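Local coordinates for protein cellulase (PDB 3WX5) that probably hydrolyses internal beta-1,4-glucosidic linkages of cellulose as a family 12 endoglucanase with a beta-sandwich fold, at residues A78-C83 / A87-S92; W108-I113 / W118-D123; V159-V162 / A167-E170. One frame throughout, in Å; residues are numbered along the deposited sequence.

Contact 1 (A78-C83 / A87-S92)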
ATOM      1  N   ALA A  78      -0.062  -4.419  -6.154  1.00  9.60           N
ATOM      2  CA  ALA A  78       0.001  -4.454  -4.689  1.00  9.89           C
ATOM      3  C   ALA A  78      -0.477  -5.787  -4.120  1.00 11.41           C
ATOM      4  O   ALA A  78      -1.203  -6.511  -4.776  1.00 11.95           O
ATOM      5  CB  ALA A  78      -0.855  -3.313  -4.100  1.00  9.57           C
ATOM      6  N   ILE A  79      -0.092  -6.065  -2.874  1.00 12.55           N
ATOM      7  CA  ILE A  79      -0.606  -7.204  -2.140  1.00 12.59           C
ATOM      8  C   ILE A  79      -1.281  -6.643  -0.883  1.00 13.74           C
ATOM      9  O   ILE A  79      -0.887  -5.583  -0.381  1.00 12.21           O
ATOM     10  CB  ILE A  79       0.516  -8.208  -1.759  1.00 11.46           C
ATOM     11  CG1 ILE A  79      -0.058  -9.387  -0.966  1.00 11.34           C
ATOM     12  CG2 ILE A  79       1.733  -7.519  -1.061  1.00 11.21           C
ATOM     13  CD1 ILE A  79       0.881 -10.633  -0.941  1.00 13.68           C
ATOM     14  N   TYR A  80      -2.351  -7.291  -0.440  1.00 11.31           N
ATOM     15  CA  TYR A  80      -3.084  -6.750   0.703  1.00 12.96           C
ATOM     16  C   TYR A  80      -3.721  -7.793   1.599  1.00 13.98           C
ATOM     17  O   TYR A  80      -4.072  -8.906   1.160  1.00 12.43           O
ATOM     18  CB  TYR A  80      -4.116  -5.689   0.263  1.00 12.40           C
ATOM     19  CG  TYR A  80      -5.331  -6.203  -0.473  1.00 11.22           C
ATOM     20  CD1 TYR A  80      -6.494  -6.533   0.219  1.00 14.97           C
ATOM     21  CD2 TYR A  80      -5.385  -6.180  -1.866  1.00 14.22           C
ATOM     22  CE1 TYR A  80      -7.640  -6.973  -0.462  1.00 16.11           C
ATOM     23  CE2 TYR A  80      -6.536  -6.581  -2.557  1.00 17.53           C
ATOM     24  CZ  TYR A  80      -7.656  -6.983  -1.844  1.00 17.69           C
ATOM     25  OH  TYR A  80      -8.804  -7.362  -2.515  1.00 16.05           O
ATOM     26  N   LEU A  81      -3.931  -7.365   2.843  1.00 13.64           N
ATOM     27  CA  LEU A  81      -4.840  -7.992   3.783  1.00 15.10           C
ATOM     28  C   LEU A  81      -6.036  -7.072   3.989  1.00 16.34           C
ATOM     29  O   LEU A  81      -5.877  -5.852   4.067  1.00 13.98           O
ATOM     30  CB  LEU A  81      -4.121  -8.162   5.120  1.00 15.19           C
ATOM     31  CG  LEU A  81      -5.023  -8.820   6.169  1.00 16.94           C
ATOM     32  CD1 LEU A  81      -4.624 -10.247   6.417  1.00 23.70           C
ATOM     33  CD2 LEU A  81      -4.966  -7.999   7.442  1.00 18.96           C
ATOM     34  N   GLY A  82      -7.236  -7.647   4.038  1.00 13.36           N
ATOM     35  CA  GLY A  82      -8.435  -6.857   4.285  1.00 13.05           C
ATOM     36  C   GLY A  82      -9.314  -6.691   3.042  1.00 14.09           C
ATOM     37  O   GLY A  82      -9.420  -7.614   2.220  1.00 15.97           O
ATOM     38  N   CYS A  83      -9.963  -5.530   2.946  1.00 12.96           N
ATOM     39  CA  CYS A  83     -11.010  -5.250   1.965  1.00 14.70           C
ATOM     40  C   CYS A  83     -10.643  -4.033   1.111  1.00 16.49           C
ATOM     41  O   CYS A  83     -10.609  -2.901   1.602  1.00 13.65           O
ATOM     42  CB  CYS A  83     -12.358  -5.010   2.658  1.00 18.18           C
ATOM     43  SG  CYS A  83     -12.905  -6.373   3.770  1.00 24.23           S
ATOM     44  N   ALA A  87     -13.606  -5.974  -2.065  1.00 20.14           N
ATOM     45  CA  ALA A  87     -13.047  -7.311  -2.285  1.00 19.71           C
ATOM     46  C   ALA A  87     -12.161  -7.725  -1.104  1.00 19.82           C
ATOM     47  O   ALA A  87     -11.028  -7.255  -0.979  1.00 20.38           O
ATOM     48  CB  ALA A  87     -12.259  -7.359  -3.603  1.00 19.73           C
ATOM     49  N   CYS A  88     -12.678  -8.615  -0.254  1.00 18.91           N
ATOM     50  CA  CYS A  88     -12.025  -8.985   1.008  1.00 18.78           C
ATOM     51  C   CYS A  88     -11.196 -10.274   0.905  1.00 20.14           C
ATOM     52  O   CYS A  88     -11.554 -11.225   0.180  1.00 19.16           O
ATOM     53  CB  CYS A  88     -13.060  -9.095   2.154  1.00 20.15           C
ATOM     54  SG  CYS A  88     -14.059  -7.574   2.510  1.00 25.66           S
ATOM     55  N   THR A  89     -10.089 -10.307   1.636  1.00 14.79           N
ATOM     56  CA  THR A  89      -9.330 -11.533   1.837  1.00 15.45           C
ATOM     57  C   THR A  89     -10.037 -12.443   2.855  1.00 14.83           C
ATOM     58  O   THR A  89     -11.080 -12.056   3.403  1.00 16.42           O
ATOM     59  CB  THR A  89      -7.903 -11.215   2.285  1.00 15.17           C
ATOM     60  OG1 THR A  89      -7.953 -10.444   3.492  1.00 16.08           O
ATOM     61  CG2 THR A  89      -7.198 -10.391   1.213  1.00 15.36           C
ATOM     62  N   SER A  90      -9.484 -13.622   3.110  0.50 10.40           N
ATOM     63  CA  SER A  90     -10.123 -14.561   4.027  0.50  9.70           C
ATOM     64  C   SER A  90      -9.756 -14.309   5.473  0.50  7.12           C
ATOM     65  O   SER A  90      -8.583 -14.255   5.832  0.50  5.46           O
ATOM     66  CB  SER A  90      -9.809 -16.017   3.672  0.50 10.11           C
ATOM     67  OG  SER A  90      -9.987 -16.241   2.289  0.50 15.01           O
ATOM     68  N   GLN A  91     -10.787 -14.197   6.300  0.50  6.95           N
ATOM     69  CA  GLN A  91     -10.622 -14.022   7.733  0.50 10.72           C
ATOM     70  C   GLN A  91      -9.565 -12.997   8.077  0.50  7.99           C
ATOM     71  O   GLN A  91      -8.664 -13.276   8.836  0.50  5.37           O
ATOM     72  CB  GLN A  91     -10.253 -15.340   8.377  1.00 14.07           C
ATOM     73  CG  GLN A  91     -11.322 -16.401   8.123  1.00 24.36           C
ATOM     74  CD  GLN A  91     -11.281 -17.492   9.149  1.00 40.81           C
ATOM     75  OE1 GLN A  91     -10.264 -18.184   9.304  1.00 45.52           O
ATOM     76  NE2 GLN A  91     -12.365 -17.624   9.904  1.00 46.46           N
ATOM     77  N   SER A  92      -9.721 -11.795   7.555  1.00 12.36           N
ATOM     78  CA  SER A  92      -8.679 -10.758   7.715  1.00 13.85           C
ATOM     79  C   SER A  92      -8.715 -10.079   9.081  1.00 15.43           C
ATOM     80  O   SER A  92      -7.703  -9.523   9.545  1.00 15.02           O
ATOM     81  CB  SER A  92      -8.811  -9.693   6.628  1.00 11.51           C
ATOM     82  OG  SER A  92      -9.937  -8.865   6.882  1.00 13.25           O
TER
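The carbonyl O of Ala87 is reached by two groups of the other segment. Tyr80 OH donates to Ala87 O over 2.7 Å from above the carbonyl plane, 40° out of it, and Cys83 CA sends a CA-H...O contact to the same oxygen. The phenol ring stands where it can do this because its CG sits between the backbone N and the carbonyl carbon (chi1 71°), and the oxygen lies at the ring edge, close to its plane. Two more bonds join Gly82 to Thr89. Gly82 N gives a nearly straight bond of 2.9 Å to Thr89 OG1, at 165°, while Thr89 N returns one of 2.8 Å to Gly82 O. That carbonyl also receives the CA-H of Cys88, with Cys88 CA 3.2 Å from Gly82 O. Thr89 thus holds both polar backbone atoms of Gly82, whose backbone angles would press a CB against the preceding carbonyl. The methyl Thr89 CG2 slides past the tyrosine ring, 3.8 Å from Tyr80 CE1. Past Gly82 the Cys83 SG to Cys88 SG disulfide locks the segments covalently; before it, Leu81 CG packs on Ser92 CB, and Ser92 OG bonds to Leu94 N. Cys83 and Cys88 form a non-hydrogen-bonded antiparallel pair, so the arrangement is a short beta hairpin closed by a cross-strand disulfide, built where the chain turns a corner after strand 78-80 in this glycoside hydrolase family 12 fold.

Contact 2 (W108-I113 / W118-D123)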
ATOM      1  N   TRP A 108       8.017  -6.820   4.895  1.00 10.84           N
ATOM      2  CA  TRP A 108       8.013  -6.729   3.434  1.00 11.88           C
ATOM      3  C   TRP A 108       9.450  -6.603   2.953  1.00 13.42           C
ATOM      4  O   TRP A 108      10.274  -5.981   3.612  1.00 14.27           O
ATOM      5  CB  TRP A 108       7.219  -5.496   2.967  1.00 11.09           C
ATOM      6  CG  TRP A 108       6.966  -5.463   1.462  1.00 12.19           C
ATOM      7  CD1 TRP A 108       6.519  -6.502   0.667  1.00  9.05           C
ATOM      8  CD2 TRP A 108       7.032  -4.310   0.606  1.00 11.91           C
ATOM      9  NE1 TRP A 108       6.448  -6.085  -0.651  1.00  9.58           N
ATOM     10  CE2 TRP A 108       6.739  -4.743  -0.710  1.00 11.03           C
ATOM     11  CE3 TRP A 108       7.344  -2.957   0.822  1.00 12.61           C
ATOM     12  CZ2 TRP A 108       6.636  -3.850  -1.783  1.00 11.86           C
ATOM     13  CZ3 TRP A 108       7.285  -2.076  -0.263  1.00 13.13           C
ATOM     14  CH2 TRP A 108       6.964  -2.533  -1.552  1.00  9.81           C
ATOM     15  N   ARG A 109       9.728  -7.127   1.763  1.00 12.73           N
ATOM     16  CA  ARG A 109      11.027  -6.920   1.130  1.00 13.00           C
ATOM     17  C   ARG A 109      10.782  -6.509  -0.317  1.00 13.26           C
ATOM     18  O   ARG A 109       9.939  -7.082  -0.994  1.00 13.65           O
ATOM     19  CB  ARG A 109      11.850  -8.204   1.171  1.00 14.44           C
ATOM     20  CG  ARG A 109      13.234  -8.068   0.545  1.00 17.75           C
ATOM     21  CD  ARG A 109      14.121  -9.301   0.845  1.00 20.92           C
ATOM     22  NE  ARG A 109      13.705 -10.469   0.068  1.00 24.42           N
ATOM     23  CZ  ARG A 109      14.029 -10.661  -1.211  1.00 28.21           C
ATOM     24  NH1 ARG A 109      14.756  -9.761  -1.859  1.00 32.34           N
ATOM     25  NH2 ARG A 109      13.600 -11.732  -1.853  1.00 32.72           N
ATOM     26  N   LEU A 110      11.487  -5.486  -0.770  1.00 10.85           N
ATOM     27  CA  LEU A 110      11.316  -5.038  -2.136  1.00 12.24           C
ATOM     28  C   LEU A 110      12.657  -5.116  -2.872  1.00 13.27           C
ATOM     29  O   LEU A 110      13.747  -4.979  -2.268  1.00 14.74           O
ATOM     30  CB  LEU A 110      10.749  -3.623  -2.154  1.00 12.12           C
ATOM     31  CG  LEU A 110      11.676  -2.571  -1.508  1.00 13.25           C
ATOM     32  CD1 LEU A 110      12.246  -1.624  -2.540  1.00 14.98           C
ATOM     33  CD2 LEU A 110      10.995  -1.802  -0.378  1.00 14.07           C
ATOM     34  N   THR A 111      12.576  -5.341  -4.173  1.00 14.90           N
ATOM     35  CA  THR A 111      13.759  -5.280  -5.016  1.00 14.83           C
ATOM     36  C   THR A 111      13.610  -4.051  -5.919  1.00 15.07           C
ATOM     37  O   THR A 111      12.711  -4.004  -6.768  1.00 13.18           O
ATOM     38  CB  THR A 111      13.891  -6.591  -5.844  1.00 17.64           C
ATOM     39  OG1 THR A 111      13.911  -7.713  -4.942  1.00 14.28           O
ATOM     40  CG2 THR A 111      15.180  -6.580  -6.683  1.00 19.28           C
ATOM     41  N   PRO A 112      14.451  -3.025  -5.702  1.00 14.30           N
ATOM     42  CA  PRO A 112      14.393  -1.798  -6.493  1.00 14.44           C
ATOM     43  C   PRO A 112      14.957  -1.982  -7.899  1.00 15.91           C
ATOM     44  O   PRO A 112      15.536  -3.050  -8.212  1.00 14.16           O
ATOM     45  CB  PRO A 112      15.270  -0.822  -5.710  1.00 14.65           C
ATOM     46  CG  PRO A 112      16.165  -1.665  -4.878  1.00 16.76           C
ATOM     47  CD  PRO A 112      15.661  -3.096  -4.872  1.00 16.85           C
ATOM     48  N   ILE A 113      14.707  -0.999  -8.763  1.00 14.92           N
ATOM     49  CA  ILE A 113      15.318  -0.983 -10.113  1.00 15.48           C
ATOM     50  C   ILE A 113      16.008   0.356 -10.379  1.00 16.45           C
ATOM     51  O   ILE A 113      15.751   1.330  -9.673  1.00 17.28           O
ATOM     52  CB  ILE A 113      14.278  -1.264 -11.228  1.00 15.27           C
ATOM     53  CG1 ILE A 113      13.115  -0.258 -11.182  1.00 12.21           C
ATOM     54  CG2 ILE A 113      13.758  -2.684 -11.126  1.00 18.36           C
ATOM     55  CD1 ILE A 113      12.180  -0.392 -12.407  1.00 13.95           C
ATOM     56  N   TRP A 118       8.849   5.718  -9.833  1.00  9.44           N
ATOM     57  CA  TRP A 118       8.034   4.783  -9.038  1.00 10.64           C
ATOM     58  C   TRP A 118       8.375   4.965  -7.565  1.00 10.22           C
ATOM     59  O   TRP A 118       9.352   5.655  -7.208  1.00  9.87           O
ATOM     60  CB  TRP A 118       8.298   3.315  -9.436  1.00 11.63           C
ATOM     61  CG  TRP A 118       9.791   2.965  -9.423  1.00 12.00           C
ATOM     62  CD1 TRP A 118      10.643   2.962 -10.507  1.00 13.23           C
ATOM     63  CD2 TRP A 118      10.586   2.577  -8.287  1.00  9.54           C
ATOM     64  NE1 TRP A 118      11.914   2.637 -10.099  1.00 14.29           N
ATOM     65  CE2 TRP A 118      11.916   2.407  -8.746  1.00 11.92           C
ATOM     66  CE3 TRP A 118      10.305   2.336  -6.935  1.00  9.42           C
ATOM     67  CZ2 TRP A 118      12.967   2.071  -7.889  1.00 10.05           C
ATOM     68  CZ3 TRP A 118      11.366   1.977  -6.070  1.00 10.30           C
ATOM     69  CH2 TRP A 118      12.679   1.848  -6.563  1.00 10.68           C
ATOM     70  N   ASN A 119       7.510   4.438  -6.705  1.00  8.61           N
ATOM     71  CA  ASN A 119       7.841   4.313  -5.293  1.00  9.02           C
ATOM     72  C   ASN A 119       7.506   2.909  -4.827  1.00 12.33           C
ATOM     73  O   ASN A 119       6.903   2.143  -5.595  1.00 10.93           O
ATOM     74  CB  ASN A 119       7.099   5.367  -4.462  1.00  9.38           C
ATOM     75  CG  ASN A 119       5.585   5.123  -4.378  1.00 10.77           C
ATOM     76  OD1 ASN A 119       5.112   3.980  -4.428  1.00 10.06           O
ATOM     77  ND2 ASN A 119       4.840   6.194  -4.091  1.00 12.45           N
ATOM     78  N   ALA A 120       8.020   2.535  -3.652  1.00 10.58           N
ATOM     79  CA  ALA A 120       7.620   1.286  -2.994  1.00 11.00           C
ATOM     80  C   ALA A 120       7.014   1.707  -1.668  1.00 11.36           C
ATOM     81  O   ALA A 120       7.657   2.425  -0.905  1.00 10.51           O
ATOM     82  CB  ALA A 120       8.871   0.390  -2.747  1.00 10.22           C
ATOM     83  N   ALA A 121       5.741   1.372  -1.447  1.00 11.34           N
ATOM     84  CA  ALA A 121       4.960   2.068  -0.432  1.00  8.56           C
ATOM     85  C   ALA A 121       3.800   1.228   0.073  1.00  8.50           C
ATOM     86  O   ALA A 121       3.110   0.575  -0.712  1.00 10.70           O
ATOM     87  CB  ALA A 121       4.455   3.415  -0.955  1.00  9.15           C
ATOM     88  N   TYR A 122       3.591   1.254   1.386  1.00  6.73           N
ATOM     89  CA  TYR A 122       2.341   0.739   1.971  1.00  8.72           C
ATOM     90  C   TYR A 122       1.219   1.734   1.618  1.00  8.11           C
ATOM     91  O   TYR A 122       1.475   2.927   1.440  1.00  9.33           O
ATOM     92  CB  TYR A 122       2.494   0.676   3.485  1.00  8.21           C
ATOM     93  CG  TYR A 122       3.209  -0.562   3.970  1.00  8.87           C
ATOM     94  CD1 TYR A 122       4.604  -0.636   3.982  1.00 11.06           C
ATOM     95  CD2 TYR A 122       2.494  -1.682   4.340  1.00  9.66           C
ATOM     96  CE1 TYR A 122       5.247  -1.777   4.431  1.00 12.44           C
ATOM     97  CE2 TYR A 122       3.122  -2.811   4.808  1.00 11.94           C
ATOM     98  CZ  TYR A 122       4.499  -2.868   4.815  1.00 13.75           C
ATOM     99  OH  TYR A 122       5.147  -4.002   5.270  1.00 12.59           O
ATOM    100  N   ASP A 123      -0.016   1.253   1.624  1.00  8.66           N
ATOM    101  CA  ASP A 123      -1.202   2.071   1.350  1.00  8.85           C
ATOM    102  C   ASP A 123      -2.288   1.479   2.244  1.00 11.60           C
ATOM    103  O   ASP A 123      -2.609   0.297   2.101  1.00 10.83           O
ATOM    104  CB  ASP A 123      -1.570   1.910  -0.155  1.00  9.51           C
ATOM    105  CG  ASP A 123      -2.409   3.060  -0.676  1.00 10.84           C
ATOM    106  OD1 ASP A 123      -2.418   4.083   0.008  1.00 12.82           O
ATOM    107  OD2 ASP A 123      -3.003   2.977  -1.785  1.00 12.96           O
TER
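Ala120 CB is the small methyl on which two larger side chains of the facing strand converge. The six-membered ring of Trp108 brings its outer carbons down to it, Trp108 CH2 lying 3.7 Å from Ala120 CB, and both methyls of Leu110 reach the same carbon, with Leu110 CD2 at 3.9 Å. Trp108 takes this reach from an extended first torsion, its CG opposite the backbone N (chi1 -170°), which carries the indole across to the other strand. Leu110 CB lies over one face of that indole, offset toward the rim, so the two residues form one apolar patch above the alanine. Farther along, the hydroxyl of Tyr122 comes up beside the tryptophan's stem, Tyr122 OH being 3.4 Å from Trp108 CB, while its hydrogen bond goes to Ser106 OG. This end is wholly buried. The other end is more open: exposed Pro112 and partly exposed Ile113 lie past the regular strand, near solvent, though the indole they meet is buried. The side chains of Ile113 and Trp118 cross obliquely, Ile113 CG1 lying 3.3 Å from Trp118 NE1; Pro112 CB meets Trp118 CH2 at 3.8 Å, and Ile113 O lies in plane at the ring edge. The indole N-H is spent on Ser115 O. Replacing Trp118 by an alanine is likely to take away the indole surface that Pro112 and Ile113 rest on and leave Ser115 O without this N-H donor. Segments 108-111 and 118-123 run antiparallel at 168°, axes 9.1 Å apart, in a face-to-face packing of sheets: strand 101-111 pairs with 233-243 and 191-196, strand 117-127 with 140-149 and 215-225, and Phe223 and Phe237 extend the same core.

Contact 3 (V159-V162 / A167-E170)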
ATOM      1  N   VAL A 159       4.211  18.681   5.997  1.00 14.12           N
ATOM      2  CA  VAL A 159       3.760  19.337   7.214  1.00 14.67           C
ATOM      3  C   VAL A 159       4.641  19.124   8.436  1.00 16.98           C
ATOM      4  O   VAL A 159       4.502  19.853   9.422  1.00 16.53           O
ATOM      5  CB  VAL A 159       2.293  18.994   7.564  1.00 15.63           C
ATOM      6  CG1 VAL A 159       1.361  19.563   6.514  1.00 15.77           C
ATOM      7  CG2 VAL A 159       2.103  17.469   7.735  1.00 13.99           C
ATOM      8  N   ALA A 160       5.485  18.089   8.416  1.00 13.89           N
ATOM      9  CA  ALA A 160       6.270  17.730   9.616  1.00 15.97           C
ATOM     10  C   ALA A 160       7.348  16.705   9.297  1.00 17.18           C
ATOM     11  O   ALA A 160       7.412  16.177   8.196  1.00 15.22           O
ATOM     12  CB  ALA A 160       5.363  17.190  10.734  1.00 15.29           C
ATOM     13  N   THR A 161       8.208  16.466  10.282  1.00 17.84           N
ATOM     14  CA  THR A 161       9.161  15.366  10.277  1.00 17.98           C
ATOM     15  C   THR A 161       8.989  14.676  11.636  1.00 18.86           C
ATOM     16  O   THR A 161       8.683  15.332  12.648  1.00 17.70           O
ATOM     17  CB  THR A 161      10.592  15.921  10.156  1.00 21.24           C
ATOM     18  OG1 THR A 161      10.671  16.774   9.007  1.00 22.82           O
ATOM     19  CG2 THR A 161      11.615  14.784  10.014  1.00 22.36           C
ATOM     20  N   VAL A 162       9.011  13.348  11.641  1.00 15.39           N
ATOM     21  CA  VAL A 162       8.597  12.617  12.842  1.00 14.16           C
ATOM     22  C   VAL A 162       9.427  11.328  13.025  1.00 13.81           C
ATOM     23  O   VAL A 162       9.787  10.693  12.038  1.00 11.93           O
ATOM     24  CB  VAL A 162       7.058  12.327  12.779  1.00 13.24           C
ATOM     25  CG1 VAL A 162       6.734  11.389  11.596  1.00 15.86           C
ATOM     26  CG2 VAL A 162       6.534  11.782  14.088  1.00 16.76           C
ATOM     27  N   ALA A 167      12.394   4.702  12.937  1.00 12.61           N
ATOM     28  CA  ALA A 167      13.001   5.482  11.860  1.00 13.18           C
ATOM     29  C   ALA A 167      12.391   6.866  11.824  1.00 13.07           C
ATOM     30  O   ALA A 167      11.596   7.206  12.696  1.00 10.63           O
ATOM     31  CB  ALA A 167      12.813   4.769  10.511  1.00 13.70           C
ATOM     32  N   THR A 168      12.869   7.685  10.881  1.00 11.93           N
ATOM     33  CA  THR A 168      12.463   9.071  10.724  1.00 12.61           C
ATOM     34  C   THR A 168      11.723   9.231   9.392  1.00  9.31           C
ATOM     35  O   THR A 168      12.131   8.628   8.382  1.00 10.81           O
ATOM     36  CB  THR A 168      13.753   9.976  10.752  1.00 10.40           C
ATOM     37  OG1 THR A 168      14.283   9.889  12.088  1.00 22.52           O
ATOM     38  CG2 THR A 168      13.400  11.414  10.510  1.00 23.56           C
ATOM     39  N   TRP A 169      10.679  10.069   9.392  1.00  9.93           N
ATOM     40  CA  TRP A 169       9.767  10.235   8.246  1.00  8.75           C
ATOM     41  C   TRP A 169       9.368  11.693   8.038  1.00  8.95           C
ATOM     42  O   TRP A 169       9.062  12.403   8.981  1.00 12.94           O
ATOM     43  CB  TRP A 169       8.481   9.399   8.448  1.00  8.69           C
ATOM     44  CG  TRP A 169       8.767   7.985   8.981  1.00  9.08           C
ATOM     45  CD1 TRP A 169       9.008   7.635  10.293  1.00  8.53           C
ATOM     46  CD2 TRP A 169       8.891   6.771   8.214  1.00  7.78           C
ATOM     47  NE1 TRP A 169       9.353   6.294  10.364  1.00  7.95           N
ATOM     48  CE2 TRP A 169       9.269   5.740   9.112  1.00 10.17           C
ATOM     49  CE3 TRP A 169       8.708   6.448   6.859  1.00  7.86           C
ATOM     50  CZ2 TRP A 169       9.403   4.403   8.710  1.00 12.64           C
ATOM     51  CZ3 TRP A 169       8.919   5.133   6.451  1.00  9.34           C
ATOM     52  CH2 TRP A 169       9.274   4.126   7.382  1.00 10.42           C
ATOM     53  N   GLU A 170       9.274  12.086   6.773  1.00  9.88           N
ATOM     54  CA  GLU A 170       8.513  13.270   6.356  1.00 11.36           C
ATOM     55  C   GLU A 170       7.033  13.000   6.414  1.00 12.28           C
ATOM     56  O   GLU A 170       6.594  11.954   5.943  1.00 13.07           O
ATOM     57  CB  GLU A 170       8.863  13.602   4.899  1.00 11.09           C
ATOM     58  CG  GLU A 170      10.375  13.773   4.650  1.00 10.17           C
ATOM     59  CD  GLU A 170      10.699  13.983   3.192  1.00 15.82           C
ATOM     60  OE1 GLU A 170       9.758  14.130   2.398  1.00 13.35           O
ATOM     61  OE2 GLU A 170      11.892  13.955   2.819  1.00 16.15           O
TER
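With its CG1 held between the backbone N and the carbonyl carbon (chi1 64°), Val162 turns that methyl toward the neighbouring strand, while Trp169, its CG opposite the carbonyl carbon (chi1 -44°), lays the indole along the strand, on the same face of the sheet, toward the hairpin turn. The pair therefore meets through stems: Val162 CG1 lies 4.1 Å from Trp169 CB, and the two side chains cross at an angle. Between their backbones run both bonds of a hydrogen-bonded antiparallel pair, Val162 N to Trp169 O at 2.8 Å and Trp169 N to Val162 O at 2.9 Å. Val162 O also lies at the edge of the indole, near its plane, 3.6 Å from Trp169 CD1. CA-H...O contacts supplement the pairing, Thr161 CA approaching Trp169 O to 3.2 Å and Thr168 CA approaching Val162 O to 3.4 Å. On the face that bears Thr161 and Glu170, the exposed Thr161 turns its methyl across the strands, with Thr161 CG2 3.8 Å from Thr168 CG2. Its hydroxyl bonds to Arg158, whereas Glu170 OE1 accepts from Trp172 NE1. Opposite, the buried indole of Trp169 bonds through NE1 to Leu164 O, meets Phe200 edge-to-face and packs on Ile144 and Leu146. A classic beta bulge, in which Val159 and Ala160 both face Val171, lies next to the non-hydrogen-bonded pair Thr161-Glu170, on the side farther from the turn of hairpin 157-164/167-175. The chemistry implies that main-chain bonding joins the strands here, with slight help from side chains, and that the tryptophan ties this peripheral hairpin to the protein interior.

Contacts 1 and 2 are largely buried, with centres about 19 Å apart on opposite sides of the chain's centre, whereas contact 3 is a surface contact about 18 Å from that centre. All three reach the same large mixed sheet, but in different ways. Contact 2 joins it to the second sheet mainly through apolar and aromatic side chains, with no backbone pairing between its segments, as suits the interior of a sandwich. Contact 3 lies within it, pairing neighbouring strands by main-chain bonds. Contact 1 fastens the loop leaving one of its strands, combining a disulfide with side-chain and backbone hydrogen bonds. None touches another; contacts 1 and 2 come nearest, at about 5 Å between closest atoms.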